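Local coordinates for ABC transporter, substrate binding protein (Mannopine) (Agrobacterium fabrum, PDB 5L9S), which probably serves as the periplasmic solute-binding component of an ABC transporter, capturing its ligand, probably mannopine, for import, here in an open, unliganded form, at residues 20-25 / 255-260; 24-27 / 31-34; 131-134 / 139-142. All blocks are in the same frame, centred on the assembly; numbering follows the deposited sequence.

How the contacts relate
Contacts 1 and 2 share helix 12-30 and lie side by side, their centres 9 Å apart; Phe-256 of contact 1 touches the backbone N of Phe-26 in contact 2. Contact 3 lies on the opposite side of the chain's centre, about 42 Å from contact 1 between centres. All three are partly buried, but only contact 2 has exposed residues, Gly-31 and Lys-33, among those that touch. Contact 1 joins two helices far apart in sequence by packing, with no hydrogen bond across its segments. Contact 2 adds a backbone hydrogen bond and a threonine hydroxyl beside a carbonyl. Contact 3 ties a loop to strand 140-143 through a ring pair and a leucine laid on a guanidinium.

Contact 1 of 3, residues 20-25 / 255-260; sequences EAWFEP and EFWLRN
Trp-22 meets Trp-257 and Phe-256 where helices 12-30 and 247-258 pack together, and the closest pair of CA atoms belongs to the two tryptophans, 6.7 Å apart. The first kind of interaction is CH-pi. Trp-257 CB sits over one face of the Trp-22 indole, 3.9 Å from the centroid of its five-membered ring and 30° off the ring normal. The opposite face of the same indole takes Phe-23 CE1 near its rim, so Trp-22 is held between two residues.

The second kind is aromatic packing. The two tryptophan side chains cross at about a right angle, and their ring planes are inclined at 49°. Trp-257 CE3 comes 3.7 Å from Trp-22 CG. Phe-256 approaches differently. Its CD2 lies in the plane of the Trp-22 ring, at the edge, 3.7 Å from Trp-22 CD1. Trp-22 reaches these partners because its CG is anti to the backbone N (chi1 -180°), which carries the indole across to the other helix.

The third kind is packing of proline against phenyl. The far end of Phe-256 rests on the kinked turn of helix 12-30, with Phe-256 CZ 3.9 Å from Pro-25 CB.

No hydrogen bond crosses between 20-25 and 255-260. The indole NE1 of Trp-22 instead hydrogen-bonds to Leu-253 O, one turn before Trp-257, which helps fix the ring's rotation. Strand 103-116 contributes Leu-106 against Trp-22, while helix 261-271 packs on Ala-21 and Trp-257 through Ala-267.

Contact 2 of 3, residues 24-27 / 31-34; sequences EPFT and GIKV
The beta-alpha-beta unit of strand 4-9, helix 12-30 and strand 33-38 turns here from its helix into its second strand, bringing Phe-26 and Thr-27 against Gly-31, Ile-32 and Val-34. Gly-31 is the first residue to leave helical geometry. Its phi is positive, at 93°, a backbone shape that suits a residue with no side chain. Gly-31 N still donates to Thr-27 O, 2.8 Å away. The N-H...O angle is 140°, and the donor stands above the carbonyl plane.

The Thr-27 side chain adds a polar contact. Its OG1 is 2.8 Å from Ile-32 O, and Phe-23 O, one turn back, is also a partner. Thr-27 CA lies 3.3 Å from Ile-32 O, in a CA-H...O contact.

Phe-26 supplies the apolar part. With its CG anti to the backbone N (chi1 176°), the ring leaves the last turns of the helix and reaches Ile-32 and Val-34. Its CE2 lies 3.6 Å from Ile-32 CB, and CZ meets the Ile-32 CD1 methyl. At the neighbouring ring corner, Phe-26 CD2 is 3.7 Å from Val-34 CG2. The same methyl lies 3.4 Å from Thr-27 OG1. Leu-253 on helix 247-258 also packs on Phe-26.

The polar contacts of Thr-27 and Gly-31 lie at the more accessible helix exit. Phe-26 and Ile-32 are buried and join helix to strand by apolar packing. The short connection is therefore held by both kinds of contact.

Contact 3 of 3, residues 131-134 / 139-142; sequences WDLA and ARSF
Residues 131-134 run as a loop alongside 139-142 without close backbone approach, the nearest CA pairs, Trp-131 with Arg-140 and Leu-133 with Ala-139, both being 9.0 Å apart. Side chains therefore bridge the gap. Leu-133 sends its CD2 methyl onto one face of the Arg-140 guanidinium. The methyl sits over the centre of the group, 3.5 Å from Arg-140 CZ, and is at similar range from NE and both terminal nitrogens. The two side chains slide past each other in opposite directions.

Arg-140 can present this face because its chain is bent twice, at chi2 (-78°) and at chi3 (108°). The side chain still reaches across to the loop, and the bends turn the flat group so that one face meets Leu-133. Its nitrogens are taken up by main-chain carbonyls: NH1 by Met-130 O, and NH2 by Phe-136 O and Gly-138 O. Three hydrogen bonds thus fix the plane on which Leu-133 lies, and they probably ease the burial of a charged group.

Residues 140-142 belong to strand 140-143, which runs parallel to both strands 185-189 and 206-210 in the mixed sheet of this periplasmic binding protein. The loop 131-134 follows helix 127-130 and leads back into that strand.

Further along the strand, Phe-142 meets the indole of Trp-131. Their side chains cross at about a right angle, with ring planes inclined at 57° and the phenyl and six-membered ring centroids 5.6 Å apart. The closest atoms are Trp-131 CH2 and Phe-142 CZ, at 3.4 Å. Trp-131 CZ3 lies in the plane of the Phe-142 ring, at its edge. At the other end of the indole, Trp-131 NE1 binds Lys-177 O of helix 171-181. Leu-181 of that helix touches Trp-131, Arg-140 and Phe-142 alike.

Contact 1 of 3, residues 20-25 / 255-260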
loop_
_atom_site.group_PDB
_atom_site.type_symbol
_atom_site.label_atom_id
_atom_site.label_comp_id
_atom_site.label_asym_id
_atom_site.label_seq_id
_atom_site.Cartn_x
_atom_site.Cartn_y
_atom_site.Cartn_z
ATOM N N GLU A 20 6.222 -16.761 -10.058
ATOM C CA GLU A 20 5.253 -17.833 -10.254
ATOM C C GLU A 20 3.981 -17.350 -10.948
ATOM O O GLU A 20 3.454 -18.056 -11.808
ATOM C CB GLU A 20 4.884 -18.464 -8.904
ATOM C CG GLU A 20 6.028 -19.192 -8.208
ATOM C CD GLU A 20 5.823 -19.568 -6.744
ATOM O OE1 GLU A 20 4.785 -19.184 -6.151
ATOM O OE2 GLU A 20 6.726 -20.234 -6.182
ATOM N N ALA A 21 3.479 -16.160 -10.569
ATOM C CA ALA A 21 2.222 -15.633 -11.085
ATOM C C ALA A 21 2.335 -14.712 -12.292
ATOM O O ALA A 21 1.380 -14.619 -13.060
ATOM C CB ALA A 21 1.477 -14.927 -9.965
ATOM N N TRP A 22 3.486 -14.028 -12.457
ATOM C CA TRP A 22 3.650 -13.010 -13.479
ATOM C C TRP A 22 4.809 -13.228 -14.452
ATOM O O TRP A 22 4.580 -13.166 -15.658
ATOM C CB TRP A 22 3.760 -11.652 -12.753
ATOM C CG TRP A 22 3.935 -10.419 -13.590
ATOM C CD1 TRP A 22 3.592 -10.248 -14.896
ATOM C CD2 TRP A 22 4.412 -9.154 -13.130
ATOM N NE1 TRP A 22 3.872 -8.968 -15.290
ATOM C CE2 TRP A 22 4.360 -8.268 -14.219
ATOM C CE3 TRP A 22 4.862 -8.676 -11.890
ATOM C CZ2 TRP A 22 4.762 -6.932 -14.116
ATOM C CZ3 TRP A 22 5.325 -7.376 -11.806
ATOM C CH2 TRP A 22 5.246 -6.508 -12.902
ATOM N N PHE A 23 6.032 -13.464 -13.963
ATOM C CA PHE A 23 7.216 -13.578 -14.828
ATOM C C PHE A 23 7.281 -14.855 -15.629
ATOM O O PHE A 23 7.421 -14.763 -16.848
ATOM C CB PHE A 23 8.511 -13.353 -14.037
ATOM C CG PHE A 23 8.504 -12.059 -13.247
ATOM C CD1 PHE A 23 7.814 -10.937 -13.714
ATOM C CD2 PHE A 23 9.213 -11.950 -12.059
ATOM C CE1 PHE A 23 7.807 -9.750 -12.986
ATOM C CE2 PHE A 23 9.201 -10.756 -11.330
ATOM C CZ PHE A 23 8.486 -9.670 -11.791
ATOM N N GLU A 24 7.196 -16.035 -14.987
ATOM C CA GLU A 24 7.224 -17.302 -15.715
ATOM C C GLU A 24 6.052 -17.399 -16.701
ATOM O O GLU A 24 6.351 -17.631 -17.883
ATOM C CB GLU A 24 7.343 -18.529 -14.795
ATOM C CG GLU A 24 8.774 -18.740 -14.319
ATOM C CD GLU A 24 9.013 -19.635 -13.111
ATOM O OE1 GLU A 24 8.029 -20.118 -12.503
ATOM O OE2 GLU A 24 10.199 -19.841 -12.765
ATOM N N PRO A 25 4.764 -17.089 -16.321
ATOM C CA PRO A 25 3.680 -17.138 -17.330
ATOM C C PRO A 25 3.928 -16.237 -18.547
ATOM O O PRO A 25 3.668 -16.664 -19.677
ATOM C CB PRO A 25 2.429 -16.730 -16.530
ATOM C CG PRO A 25 2.758 -17.080 -15.114
ATOM C CD PRO A 25 4.215 -16.773 -14.980
ATOM N N GLU A 255 1.537 -4.561 -19.429
ATOM C CA GLU A 255 0.248 -4.867 -20.067
ATOM C C GLU A 255 -0.212 -6.263 -19.671
ATOM O O GLU A 255 -1.398 -6.441 -19.362
ATOM C CB GLU A 255 0.357 -4.760 -21.602
ATOM C CG GLU A 255 -0.983 -4.756 -22.334
ATOM C CD GLU A 255 -0.965 -4.881 -23.848
ATOM O OE1 GLU A 255 0.018 -4.439 -24.490
ATOM O OE2 GLU A 255 -1.968 -5.391 -24.397
ATOM N N PHE A 256 0.741 -7.238 -19.637
ATOM C CA PHE A 256 0.493 -8.629 -19.239
ATOM C C PHE A 256 -0.137 -8.700 -17.859
ATOM O O PHE A 256 -1.076 -9.455 -17.674
ATOM C CB PHE A 256 1.782 -9.490 -19.277
ATOM C CG PHE A 256 1.548 -10.972 -19.043
ATOM C CD1 PHE A 256 1.128 -11.800 -20.080
ATOM C CD2 PHE A 256 1.724 -11.530 -17.783
ATOM C CE1 PHE A 256 0.884 -13.157 -19.855
ATOM C CE2 PHE A 256 1.483 -12.890 -17.562
ATOM C CZ PHE A 256 1.072 -13.695 -18.601
ATOM N N TRP A 257 0.395 -7.932 -16.902
ATOM C CA TRP A 257 -0.082 -7.864 -15.528
ATOM C C TRP A 257 -1.455 -7.217 -15.454
ATOM O O TRP A 257 -2.369 -7.803 -14.867
ATOM C CB TRP A 257 0.926 -7.098 -14.650
ATOM C CG TRP A 257 0.428 -6.838 -13.258
ATOM C CD1 TRP A 257 -0.138 -5.685 -12.784
ATOM C CD2 TRP A 257 0.387 -7.776 -12.184
ATOM N NE1 TRP A 257 -0.545 -5.856 -11.487
ATOM C CE2 TRP A 257 -0.230 -7.128 -11.086
ATOM C CE3 TRP A 257 0.797 -9.115 -12.043
ATOM C CZ2 TRP A 257 -0.402 -7.757 -9.846
ATOM C CZ3 TRP A 257 0.646 -9.730 -10.810
ATOM C CH2 TRP A 257 0.083 -9.043 -9.717
ATOM N N LEU A 258 -1.599 -6.000 -16.016
ATOM C CA LEU A 258 -2.865 -5.264 -15.941
ATOM C C LEU A 258 -4.059 -5.982 -16.602
ATOM O O LEU A 258 -5.191 -5.896 -16.099
ATOM C CB LEU A 258 -2.714 -3.831 -16.484
ATOM C CG LEU A 258 -1.921 -2.890 -15.591
ATOM C CD1 LEU A 258 -1.576 -1.621 -16.329
ATOM C CD2 LEU A 258 -2.659 -2.617 -14.224
ATOM N N ARG A 259 -3.793 -6.716 -17.695
ATOM C CA ARG A 259 -4.827 -7.419 -18.451
ATOM C C ARG A 259 -5.060 -8.868 -18.006
ATOM O O ARG A 259 -5.952 -9.518 -18.556
ATOM C CB ARG A 259 -4.530 -7.341 -19.963
ATOM C CG ARG A 259 -4.529 -5.913 -20.510
ATOM C CD ARG A 259 -4.834 -5.842 -21.981
ATOM N NE ARG A 259 -5.685 -4.687 -22.286
ATOM C CZ ARG A 259 -5.256 -3.572 -22.863
ATOM N NH1 ARG A 259 -6.095 -2.575 -23.097
ATOM N NH2 ARG A 259 -3.988 -3.454 -23.236
ATOM N N ASN A 260 -4.303 -9.364 -17.000
ATOM C CA ASN A 260 -4.423 -10.746 -16.515
ATOM C C ASN A 260 -4.975 -10.879 -15.080
ATOM O O ASN A 260 -4.193 -10.935 -14.136
ATOM C CB ASN A 260 -3.090 -11.503 -16.658
ATOM C CG ASN A 260 -3.248 -12.992 -16.864
ATOM O OD1 ASN A 260 -3.634 -13.755 -15.969
ATOM N ND2 ASN A 260 -2.980 -13.433 -18.077
#

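Contact 2 of 3, residues 24-27 / 31-34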
loop_
_atom_site.group_PDB
_atom_site.type_symbol
_atom_site.label_atom_id
_atom_site.label_comp_id
_atom_site.label_asym_id
_atom_site.label_seq_id
_atom_site.Cartn_x
_atom_site.Cartn_y
_atom_site.Cartn_z
ATOM N N GLU A 24 7.196 -16.035 -14.987
ATOM C CA GLU A 24 7.224 -17.302 -15.715
ATOM C C GLU A 24 6.052 -17.399 -16.701
ATOM O O GLU A 24 6.351 -17.631 -17.883
ATOM C CB GLU A 24 7.343 -18.529 -14.795
ATOM C CG GLU A 24 8.774 -18.740 -14.319
ATOM C CD GLU A 24 9.013 -19.635 -13.111
ATOM O OE1 GLU A 24 8.029 -20.118 -12.503
ATOM O OE2 GLU A 24 10.199 -19.841 -12.765
ATOM N N PRO A 25 4.764 -17.089 -16.321
ATOM C CA PRO A 25 3.680 -17.138 -17.330
ATOM C C PRO A 25 3.928 -16.237 -18.547
ATOM O O PRO A 25 3.668 -16.664 -19.677
ATOM C CB PRO A 25 2.429 -16.730 -16.530
ATOM C CG PRO A 25 2.758 -17.080 -15.114
ATOM C CD PRO A 25 4.215 -16.773 -14.980
ATOM N N PHE A 26 4.492 -15.028 -18.316
ATOM C CA PHE A 26 4.828 -14.052 -19.360
ATOM C C PHE A 26 5.811 -14.635 -20.365
ATOM O O PHE A 26 5.533 -14.610 -21.567
ATOM C CB PHE A 26 5.407 -12.760 -18.739
ATOM C CG PHE A 26 5.880 -11.737 -19.749
ATOM C CD1 PHE A 26 4.967 -10.949 -20.445
ATOM C CD2 PHE A 26 7.237 -11.532 -19.975
ATOM C CE1 PHE A 26 5.398 -10.003 -21.365
ATOM C CE2 PHE A 26 7.669 -10.576 -20.893
ATOM C CZ PHE A 26 6.746 -9.816 -21.580
ATOM N N THR A 27 6.965 -15.141 -19.857
ATOM C CA THR A 27 8.069 -15.763 -20.585
ATOM C C THR A 27 7.553 -16.950 -21.407
ATOM O O THR A 27 7.982 -17.163 -22.544
ATOM C CB THR A 27 9.186 -16.156 -19.582
ATOM O OG1 THR A 27 9.697 -14.980 -18.938
ATOM C CG2 THR A 27 10.343 -16.904 -20.236
ATOM N N GLY A 31 8.138 -15.560 -24.851
ATOM C CA GLY A 31 9.512 -15.966 -25.143
ATOM C C GLY A 31 10.539 -14.982 -24.610
ATOM O O GLY A 31 11.747 -15.227 -24.697
ATOM N N ILE A 32 10.053 -13.857 -24.064
ATOM C CA ILE A 32 10.847 -12.786 -23.465
ATOM C C ILE A 32 11.229 -13.211 -22.041
ATOM O O ILE A 32 10.347 -13.470 -21.207
ATOM C CB ILE A 32 10.073 -11.433 -23.480
ATOM C CG1 ILE A 32 9.617 -11.055 -24.904
ATOM C CG2 ILE A 32 10.900 -10.318 -22.834
ATOM C CD1 ILE A 32 8.317 -10.230 -24.956
ATOM N N LYS A 33 12.552 -13.274 -21.780
ATOM C CA LYS A 33 13.133 -13.652 -20.492
ATOM C C LYS A 33 13.000 -12.493 -19.498
ATOM O O LYS A 33 13.200 -11.329 -19.866
ATOM C CB LYS A 33 14.601 -14.059 -20.692
ATOM C CG LYS A 33 15.292 -14.704 -19.483
ATOM C CD LYS A 33 16.779 -15.021 -19.769
ATOM C CE LYS A 33 17.657 -14.695 -18.584
ATOM N NZ LYS A 33 19.107 -14.792 -18.915
ATOM N N VAL A 34 12.629 -12.818 -18.243
ATOM C CA VAL A 34 12.495 -11.825 -17.172
ATOM C C VAL A 34 13.664 -12.005 -16.199
ATOM O O VAL A 34 13.739 -13.019 -15.504
ATOM C CB VAL A 34 11.114 -11.810 -16.450
ATOM C CG1 VAL A 34 10.983 -10.575 -15.578
ATOM C CG2 VAL A 34 9.961 -11.887 -17.441
#

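Contact 3 of 3, residues 131-134 / 139-142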
loop_
_atom_site.group_PDB
_atom_site.type_symbol
_atom_site.label_atom_id
_atom_site.label_comp_id
_atom_site.label_asym_id
_atom_site.label_seq_id
_atom_site.Cartn_x
_atom_site.Cartn_y
_atom_site.Cartn_z
ATOM N N TRP A 131 -11.560 6.807 19.010
ATOM C CA TRP A 131 -11.510 7.960 19.908
ATOM C C TRP A 131 -12.579 7.902 21.015
ATOM O O TRP A 131 -12.608 8.777 21.880
ATOM C CB TRP A 131 -11.662 9.251 19.108
ATOM C CG TRP A 131 -10.359 9.921 18.802
ATOM C CD1 TRP A 131 -9.829 11.020 19.421
ATOM C CD2 TRP A 131 -9.415 9.532 17.791
ATOM N NE1 TRP A 131 -8.618 11.345 18.850
ATOM C CE2 TRP A 131 -8.341 10.450 17.844
ATOM C CE3 TRP A 131 -9.360 8.480 16.860
ATOM C CZ2 TRP A 131 -7.235 10.355 16.995
ATOM C CZ3 TRP A 131 -8.266 8.392 16.012
ATOM C CH2 TRP A 131 -7.214 9.313 16.094
ATOM N N ASP A 132 -13.463 6.894 20.978
ATOM C CA ASP A 132 -14.569 6.735 21.931
ATOM C C ASP A 132 -14.185 5.750 23.047
ATOM O O ASP A 132 -14.537 4.577 23.002
ATOM C CB ASP A 132 -15.820 6.276 21.158
ATOM C CG ASP A 132 -17.161 6.467 21.812
ATOM O OD1 ASP A 132 -17.207 6.525 23.051
ATOM O OD2 ASP A 132 -18.179 6.517 21.073
ATOM N N LEU A 133 -13.452 6.249 24.052
ATOM C CA LEU A 133 -12.964 5.482 25.212
ATOM C C LEU A 133 -14.074 5.084 26.172
ATOM O O LEU A 133 -13.923 4.098 26.913
ATOM C CB LEU A 133 -11.879 6.258 25.959
ATOM C CG LEU A 133 -10.647 6.583 25.142
ATOM C CD1 LEU A 133 -9.979 7.818 25.669
ATOM C CD2 LEU A 133 -9.709 5.392 25.050
ATOM N N ALA A 134 -15.186 5.847 26.158
ATOM C CA ALA A 134 -16.369 5.559 26.954
ATOM C C ALA A 134 -16.962 4.181 26.555
ATOM O O ALA A 134 -16.989 3.268 27.384
ATOM C CB ALA A 134 -17.401 6.663 26.767
ATOM N N ALA A 139 -6.302 0.269 25.822
ATOM C CA ALA A 139 -5.136 0.956 25.312
ATOM C C ALA A 139 -5.181 1.026 23.775
ATOM O O ALA A 139 -5.602 0.050 23.133
ATOM C CB ALA A 139 -3.903 0.213 25.777
ATOM N N ARG A 140 -4.806 2.203 23.195
ATOM C CA ARG A 140 -4.747 2.367 21.740
ATOM C C ARG A 140 -3.315 2.145 21.240
ATOM O O ARG A 140 -2.362 2.166 22.009
ATOM C CB ARG A 140 -5.286 3.732 21.212
ATOM C CG ARG A 140 -6.562 4.325 21.818
ATOM C CD ARG A 140 -7.859 3.725 21.338
ATOM N NE ARG A 140 -8.409 2.928 22.420
ATOM C CZ ARG A 140 -9.690 2.743 22.706
ATOM N NH1 ARG A 140 -10.634 3.312 21.969
ATOM N NH2 ARG A 140 -10.035 2.009 23.744
ATOM N N SER A 141 -3.176 1.942 19.945
ATOM C CA SER A 141 -1.890 1.755 19.280
ATOM C C SER A 141 -1.911 2.401 17.912
ATOM O O SER A 141 -2.885 2.253 17.168
ATOM C CB SER A 141 -1.542 0.273 19.171
ATOM O OG SER A 141 -0.354 0.085 18.421
ATOM N N PHE A 142 -0.855 3.158 17.595
ATOM C CA PHE A 142 -0.715 3.794 16.285
ATOM C C PHE A 142 0.696 3.579 15.831
ATOM O O PHE A 142 1.573 3.554 16.690
ATOM C CB PHE A 142 -0.939 5.313 16.367
ATOM C CG PHE A 142 -2.356 5.806 16.307
ATOM C CD1 PHE A 142 -3.081 5.742 15.123
ATOM C CD2 PHE A 142 -2.953 6.388 17.419
ATOM C CE1 PHE A 142 -4.397 6.212 15.063
ATOM C CE2 PHE A 142 -4.268 6.857 17.360
ATOM C CZ PHE A 142 -4.979 6.774 16.179
#